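Local coordinates for xyloglucan-specific endo-beta-1,4-glucanase BoGH5A (Bacteroides ovatus, PDB 3ZMR), which cleaves the beta-1,4-glucan backbone of xyloglucan internally, with retention of configuration, releasing xyloglucan oligosaccharides, at residues 192-197 with 246-251; 253-258 with 300-305. One frame throughout, in Å; residues are numbered along the deposited sequence.

Interaction 1 (192-197 with 246-251); sequences AWMDKV and LRFRDY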
loop_
_atom_site.group_PDB
_atom_site.type_symbol
_atom_site.label_atom_id
_atom_site.label_comp_id
_atom_site.label_asym_id
_atom_site.label_seq_id
_atom_site.Cartn_x
_atom_site.Cartn_y
_atom_site.Cartn_z
ATOM N N ALA A 192 25.594 8.412 0.378
ATOM C CA ALA A 192 26.244 7.215 0.911
ATOM C C ALA A 192 25.231 6.193 1.461
ATOM O O ALA A 192 25.432 4.977 1.367
ATOM C CB ALA A 192 27.184 7.622 2.015
ATOM N N TRP A 193 24.128 6.690 2.005
ATOM C CA TRP A 193 23.055 5.804 2.471
ATOM C C TRP A 193 22.318 5.186 1.287
ATOM O O TRP A 193 22.063 3.976 1.224
ATOM C CB TRP A 193 22.065 6.576 3.320
ATOM C CG TRP A 193 20.941 5.732 3.817
ATOM C CD1 TRP A 193 19.624 5.862 3.493
ATOM C CD2 TRP A 193 21.011 4.606 4.725
ATOM N NE1 TRP A 193 18.877 4.894 4.129
ATOM C CE2 TRP A 193 19.688 4.130 4.909
ATOM C CE3 TRP A 193 22.050 3.978 5.427
ATOM C CZ2 TRP A 193 19.389 3.064 5.749
ATOM C CZ3 TRP A 193 21.756 2.928 6.267
ATOM C CH2 TRP A 193 20.447 2.473 6.420
ATOM N N MET A 194 21.986 6.018 0.306
ATOM C CA MET A 194 21.329 5.525 -0.917
ATOM C C MET A 194 22.192 4.457 -1.578
ATOM O O MET A 194 21.688 3.455 -2.114
ATOM C CB MET A 194 21.087 6.668 -1.905
ATOM C CG MET A 194 20.125 7.722 -1.408
ATOM S SD MET A 194 18.502 7.057 -0.998
ATOM C CE MET A 194 18.003 6.284 -2.526
ATOM N N ASP A 195 23.510 4.645 -1.546
ATOM C CA ASP A 195 24.411 3.658 -2.123
ATOM C C ASP A 195 24.261 2.294 -1.433
ATOM O O ASP A 195 24.351 1.250 -2.062
ATOM C CB ASP A 195 25.887 4.068 -1.983
ATOM C CG ASP A 195 26.286 5.298 -2.809
ATOM O OD1 ASP A 195 25.550 5.713 -3.726
ATOM O OD2 ASP A 195 27.400 5.823 -2.536
ATOM N N LYS A 196 24.134 2.305 -0.103
ATOM C CA LYS A 196 24.009 1.049 0.671
ATOM C C LYS A 196 22.694 0.334 0.335
ATOM O O LYS A 196 22.639 -0.860 0.127
ATOM C CB LYS A 196 24.079 1.335 2.187
ATOM C CG LYS A 196 25.478 1.676 2.682
ATOM C CD LYS A 196 25.466 2.167 4.115
ATOM C CE LYS A 196 25.345 1.032 5.115
ATOM N NZ LYS A 196 25.586 1.578 6.496
ATOM N N VAL A 197 21.617 1.109 0.313
ATOM C CA VAL A 197 20.315 0.571 -0.075
ATOM C C VAL A 197 20.399 -0.042 -1.504
ATOM O O VAL A 197 19.973 -1.177 -1.772
ATOM C CB VAL A 197 19.204 1.635 0.026
ATOM C CG1 VAL A 197 17.877 1.012 -0.408
ATOM C CG2 VAL A 197 19.107 2.200 1.447
ATOM N N LEU A 246 14.330 8.569 -8.568
ATOM C CA LEU A 246 15.421 8.932 -9.495
ATOM C C LEU A 246 16.611 8.007 -9.363
ATOM O O LEU A 246 17.227 7.619 -10.366
ATOM C CB LEU A 246 15.830 10.395 -9.321
ATOM C CG LEU A 246 14.827 11.444 -9.875
ATOM C CD1 LEU A 246 15.214 12.855 -9.473
ATOM C CD2 LEU A 246 14.695 11.325 -11.385
ATOM N N ARG A 247 16.945 7.627 -8.136
ATOM C CA ARG A 247 18.103 6.724 -7.963
ATOM C C ARG A 247 17.855 5.364 -8.653
ATOM O O ARG A 247 18.767 4.790 -9.252
ATOM C CB ARG A 247 18.444 6.520 -6.473
ATOM C CG ARG A 247 19.479 5.430 -6.207
ATOM C CD ARG A 247 20.838 5.753 -6.774
ATOM N NE ARG A 247 21.550 6.747 -5.982
ATOM C CZ ARG A 247 22.626 6.500 -5.214
ATOM N NH1 ARG A 247 23.108 5.284 -5.068
ATOM N NH2 ARG A 247 23.199 7.506 -4.562
ATOM N N PHE A 248 16.618 4.851 -8.523
ATOM C CA PHE A 248 16.284 3.520 -8.985
ATOM C C PHE A 248 15.563 3.448 -10.350
ATOM O O PHE A 248 15.083 2.394 -10.778
ATOM C CB PHE A 248 15.480 2.794 -7.902
ATOM C CG PHE A 248 16.292 2.404 -6.696
ATOM C CD1 PHE A 248 17.102 1.272 -6.733
ATOM C CD2 PHE A 248 16.243 3.158 -5.533
ATOM C CE1 PHE A 248 17.857 0.942 -5.646
ATOM C CE2 PHE A 248 17.005 2.830 -4.434
ATOM C CZ PHE A 248 17.797 1.715 -4.480
ATOM N N ARG A 249 15.547 4.576 -11.065
ATOM C CA ARG A 249 14.730 4.714 -12.268
ATOM C C ARG A 249 15.086 3.708 -13.367
ATOM O O ARG A 249 14.209 3.300 -14.127
ATOM C CB ARG A 249 14.886 6.157 -12.821
ATOM C CG ARG A 249 14.008 6.427 -14.056
ATOM C CD ARG A 249 13.852 7.894 -14.357
ATOM N NE ARG A 249 15.129 8.586 -14.502
ATOM C CZ ARG A 249 15.265 9.889 -14.700
ATOM N NH1 ARG A 249 14.212 10.706 -14.743
ATOM N NH2 ARG A 249 16.490 10.386 -14.810
ATOM N N ASP A 250 16.368 3.345 -13.491
ATOM C CA ASP A 250 16.808 2.481 -14.608
ATOM C C ASP A 250 16.732 0.992 -14.330
ATOM O O ASP A 250 17.126 0.204 -15.170
ATOM C CB ASP A 250 18.199 2.875 -15.102
ATOM C CG ASP A 250 18.251 4.281 -15.680
ATOM O OD1 ASP A 250 17.206 4.855 -16.078
ATOM O OD2 ASP A 250 19.368 4.832 -15.759
ATOM N N TYR A 251 16.217 0.590 -13.169
ATOM C CA TYR A 251 16.034 -0.837 -12.871
ATOM C C TYR A 251 14.808 -1.403 -13.579
ATOM O O TYR A 251 13.821 -0.691 -13.812
ATOM C CB TYR A 251 15.963 -1.098 -11.350
ATOM C CG TYR A 251 17.327 -0.937 -10.672
ATOM C CD1 TYR A 251 17.811 0.305 -10.311
ATOM C CD2 TYR A 251 18.161 -2.022 -10.518
ATOM C CE1 TYR A 251 19.078 0.452 -9.749
ATOM C CE2 TYR A 251 19.403 -1.911 -9.950
ATOM C CZ TYR A 251 19.874 -0.676 -9.574
ATOM O OH TYR A 251 21.150 -0.627 -9.022
#

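Interaction 2 (253-258 with 300-305); sequences DRLLFA and HYRHLI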
loop_
_atom_site.group_PDB
_atom_site.type_symbol
_atom_site.label_atom_id
_atom_site.label_comp_id
_atom_site.label_asym_id
_atom_site.label_seq_id
_atom_site.Cartn_x
_atom_site.Cartn_y
_atom_site.Cartn_z
ATOM N N ASP A 253 11.663 -4.408 -14.339
ATOM C CA ASP A 253 10.358 -4.590 -13.697
ATOM C C ASP A 253 10.352 -5.564 -12.505
ATOM O O ASP A 253 9.349 -5.767 -11.847
ATOM C CB ASP A 253 9.260 -4.951 -14.705
ATOM C CG ASP A 253 9.425 -6.328 -15.332
ATOM O OD1 ASP A 253 10.290 -7.126 -14.885
ATOM O OD2 ASP A 253 8.652 -6.637 -16.276
ATOM N N ARG A 254 11.507 -6.153 -12.228
ATOM C CA ARG A 254 11.653 -6.983 -11.052
ATOM C C ARG A 254 11.751 -6.121 -9.792
ATOM O O ARG A 254 11.638 -6.648 -8.688
ATOM C CB ARG A 254 12.841 -7.948 -11.195
ATOM C CG ARG A 254 12.682 -9.020 -12.294
ATOM C CD ARG A 254 14.036 -9.689 -12.621
ATOM N NE ARG A 254 15.052 -8.644 -12.807
ATOM C CZ ARG A 254 16.361 -8.749 -12.567
ATOM N NH1 ARG A 254 16.891 -9.884 -12.133
ATOM N NH2 ARG A 254 17.152 -7.698 -12.760
ATOM N N LEU A 255 11.994 -4.816 -9.938
ATOM C CA LEU A 255 12.007 -3.875 -8.814
ATOM C C LEU A 255 10.694 -3.118 -8.740
ATOM O O LEU A 255 10.302 -2.441 -9.710
ATOM C CB LEU A 255 13.153 -2.883 -8.868
ATOM C CG LEU A 255 13.271 -1.847 -7.743
ATOM C CD1 LEU A 255 13.508 -2.517 -6.384
ATOM C CD2 LEU A 255 14.376 -0.859 -8.013
ATOM N N LEU A 256 10.016 -3.260 -7.615
ATOM C CA LEU A 256 8.752 -2.580 -7.302
ATOM C C LEU A 256 8.958 -1.606 -6.158
ATOM O O LEU A 256 9.832 -1.824 -5.288
ATOM C CB LEU A 256 7.658 -3.593 -6.915
ATOM C CG LEU A 256 7.179 -4.622 -7.971
ATOM C CD1 LEU A 256 8.085 -5.833 -8.039
ATOM C CD2 LEU A 256 5.752 -5.073 -7.662
ATOM N N PHE A 257 8.184 -0.518 -6.184
ATOM C CA PHE A 257 8.185 0.462 -5.101
ATOM C C PHE A 257 6.881 0.387 -4.325
ATOM O O PHE A 257 5.814 0.271 -4.920
ATOM C CB PHE A 257 8.332 1.910 -5.595
ATOM C CG PHE A 257 9.536 2.214 -6.462
ATOM C CD1 PHE A 257 10.744 1.520 -6.404
ATOM C CD2 PHE A 257 9.458 3.315 -7.306
ATOM C CE1 PHE A 257 11.790 1.891 -7.211
ATOM C CE2 PHE A 257 10.518 3.687 -8.090
ATOM C CZ PHE A 257 11.680 2.972 -8.061
ATOM N N ALA A 258 6.984 0.472 -3.001
ATOM C CA ALA A 258 5.808 0.525 -2.112
ATOM C C ALA A 258 5.837 1.833 -1.325
ATOM O O ALA A 258 6.792 2.094 -0.611
ATOM C CB ALA A 258 5.786 -0.660 -1.150
ATOM N N HIS A 300 7.753 5.164 -15.505
ATOM C CA HIS A 300 6.434 5.297 -16.136
ATOM C C HIS A 300 5.655 3.985 -16.081
ATOM O O HIS A 300 4.453 3.993 -15.891
ATOM C CB HIS A 300 6.613 5.744 -17.593
ATOM C CG HIS A 300 5.329 5.950 -18.342
ATOM N ND1 HIS A 300 4.595 7.099 -18.214
ATOM C CD2 HIS A 300 4.635 5.152 -19.190
ATOM C CE1 HIS A 300 3.527 7.032 -18.993
ATOM N NE2 HIS A 300 3.521 5.858 -19.588
ATOM N N TYR A 301 6.383 2.872 -16.193
ATOM C CA TYR A 301 5.819 1.533 -16.321
ATOM C C TYR A 301 5.948 0.649 -15.075
ATOM O O TYR A 301 5.386 -0.457 -15.042
ATOM C CB TYR A 301 6.517 0.804 -17.467
ATOM C CG TYR A 301 6.271 1.401 -18.837
ATOM C CD1 TYR A 301 5.019 1.277 -19.470
ATOM C CD2 TYR A 301 7.271 2.084 -19.518
ATOM C CE1 TYR A 301 4.777 1.780 -20.741
ATOM C CE2 TYR A 301 7.032 2.594 -20.785
ATOM C CZ TYR A 301 5.785 2.446 -21.366
ATOM O OH TYR A 301 5.570 2.955 -22.620
ATOM N N ARG A 302 6.723 1.095 -14.085
ATOM C CA ARG A 302 7.051 0.239 -12.951
ATOM C C ARG A 302 5.798 -0.154 -12.209
ATOM O O ARG A 302 4.859 0.635 -12.070
ATOM C CB ARG A 302 8.018 0.975 -12.041
ATOM C CG ARG A 302 8.583 0.145 -10.914
ATOM C CD ARG A 302 9.726 0.805 -10.091
ATOM N NE ARG A 302 10.745 1.380 -10.957
ATOM C CZ ARG A 302 11.595 0.684 -11.718
ATOM N NH1 ARG A 302 11.671 -0.659 -11.681
ATOM N NH2 ARG A 302 12.380 1.332 -12.575
ATOM N N HIS A 303 5.796 -1.351 -11.666
ATOM C CA HIS A 303 4.676 -1.780 -10.830
ATOM C C HIS A 303 4.840 -1.176 -9.461
ATOM O O HIS A 303 5.899 -1.272 -8.832
ATOM C CB HIS A 303 4.644 -3.300 -10.731
ATOM C CG HIS A 303 4.435 -3.973 -12.062
ATOM N ND1 HIS A 303 3.221 -4.506 -12.467
ATOM C CD2 HIS A 303 5.300 -4.187 -13.080
ATOM C CE1 HIS A 303 3.367 -5.036 -13.668
ATOM N NE2 HIS A 303 4.612 -4.834 -14.066
ATOM N N LEU A 304 3.794 -0.482 -9.035
ATOM C CA LEU A 304 3.770 0.251 -7.762
ATOM C C LEU A 304 2.784 -0.401 -6.799
ATOM O O LEU A 304 1.756 -0.933 -7.203
ATOM C CB LEU A 304 3.417 1.724 -7.985
ATOM C CG LEU A 304 4.276 2.498 -8.997
ATOM C CD1 LEU A 304 3.822 3.941 -9.065
ATOM C CD2 LEU A 304 5.760 2.411 -8.700
ATOM N N ILE A 305 3.076 -0.262 -5.508
ATOM C CA ILE A 305 2.320 -0.918 -4.466
ATOM C C ILE A 305 1.849 0.151 -3.477
ATOM O O ILE A 305 2.675 0.888 -2.907
ATOM C CB ILE A 305 3.157 -1.954 -3.716
ATOM C CG1 ILE A 305 3.763 -2.983 -4.646
ATOM C CG2 ILE A 305 2.328 -2.621 -2.624
ATOM C CD1 ILE A 305 4.938 -3.712 -4.047
HETATM O O HOH W 1 8.125 -3.227 -11.427
HETATM O O HOH W 2 6.228 -5.321 -16.346
#

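Interaction 1 (192-197 with 246-251)
On the outer helical layer of the glycosidase module, Asp195 of helix 191-206 meets Arg247 from the last turns of helix 227-248 in an end-on salt bridge. Both terminal nitrogens of the arginine converge on one oxygen: NH1 reaches Asp195 OD1 at 2.8 Å, and NH2 reaches the same OD1 at 3.1 Å in a more bent bond. The carboxylate lies at the edge of the guanidinium, near its plane, yet the two flat groups are turned 46° against each other. NH1 approaches OD1 on the anti lone pair, directed away from the other oxygen. Arg247 starts with CG anti to the backbone N (chi1 171°), then folds at its next two bonds, which brings its head across to the neighbouring helix. There Met194 CB sits over one guanidinium face, offset from its centre, 3.5 Å from Arg247 NH2. The two helices are consecutive members of the ring surrounding the (beta/alpha)8 barrel, each leading into the next parallel strand. Deeper, toward the barrel wall, the contact turns apolar: Val197 CG1 lies 4.1 Å from Phe248 CZ, meeting the ring obliquely, and Phe248 also packs on Val201 and on Phe257 of strand 255-258. Glu198, one residue beyond the first segment, gives Arg247 NH1 a second carboxylate and takes a hydrogen bond with Tyr251 OH.

Interaction 2 (253-258 with 300-305)
The Phe257 ring carries the Arg302 side chain on one face: CD stands almost on the ring normal, 3.5 Å from the centroid, a CH-pi contact, and Arg302 NE follows at 3.4 Å from Phe257 CZ. With CG anti to N (chi1 -173°), the arginine runs extended to CD, setting it over the ring. The guanidinium is tilted 38° to the ring, its edge taken by the carbonyl of Leu255, with Arg302 NH1 to Leu255 O at 3.0 Å, 166° at the hydrogen. Asn299 holds NE. At the edge of the His303 ring lie two waters; one links NE2 to Asp253 OD2, while Ser115 OG is hydrogen-bonded to ND1 and Arg111 pairs with the aspartate. The other water bonds Asp253 O, Leu255 O and His303 N. A leucine in place of Arg302 would probably leave Leu255 O with the water but without its charged donor, and Asn299 OD1 without its N-H partner. Ile305 N bonds Phe257 O at 2.9 Å in the parallel pairing of 255-258 with 304-307. Phe257 and Leu304 pack outward on Val292 of helix 275-293; Ala258 and Ile305 face the barrel interior beside Glu334, with strand 210-214 bonded along the other edge of 255-258.

Overall arrangement
Helix 227-248 runs through a short turn into strand 255-258, so interaction 1 passes almost directly into interaction 2, with about 14 Å between centres. Arg302 ties them: its NH2 lies 2.8 Å from Tyr251 O, a probable hydrogen bond that anchors the turn after helix 227-248 to the segment leading into strand 304-307. Alongside, Phe248 CD1 packs 3.7 Å from Leu255 CD2, joining helix to barrel wall. Interaction 2 lies nearer the substrate: the Ala258 side chain is about 8 Å from those of the substrate-binding Asn261 and His216 and about 11 Å from bound glucose, whereas the Val197 side chain of interaction 1 is about 11 Å from that of His216. The chain beyond Ala258 leads to Glu262, the probable proton donor.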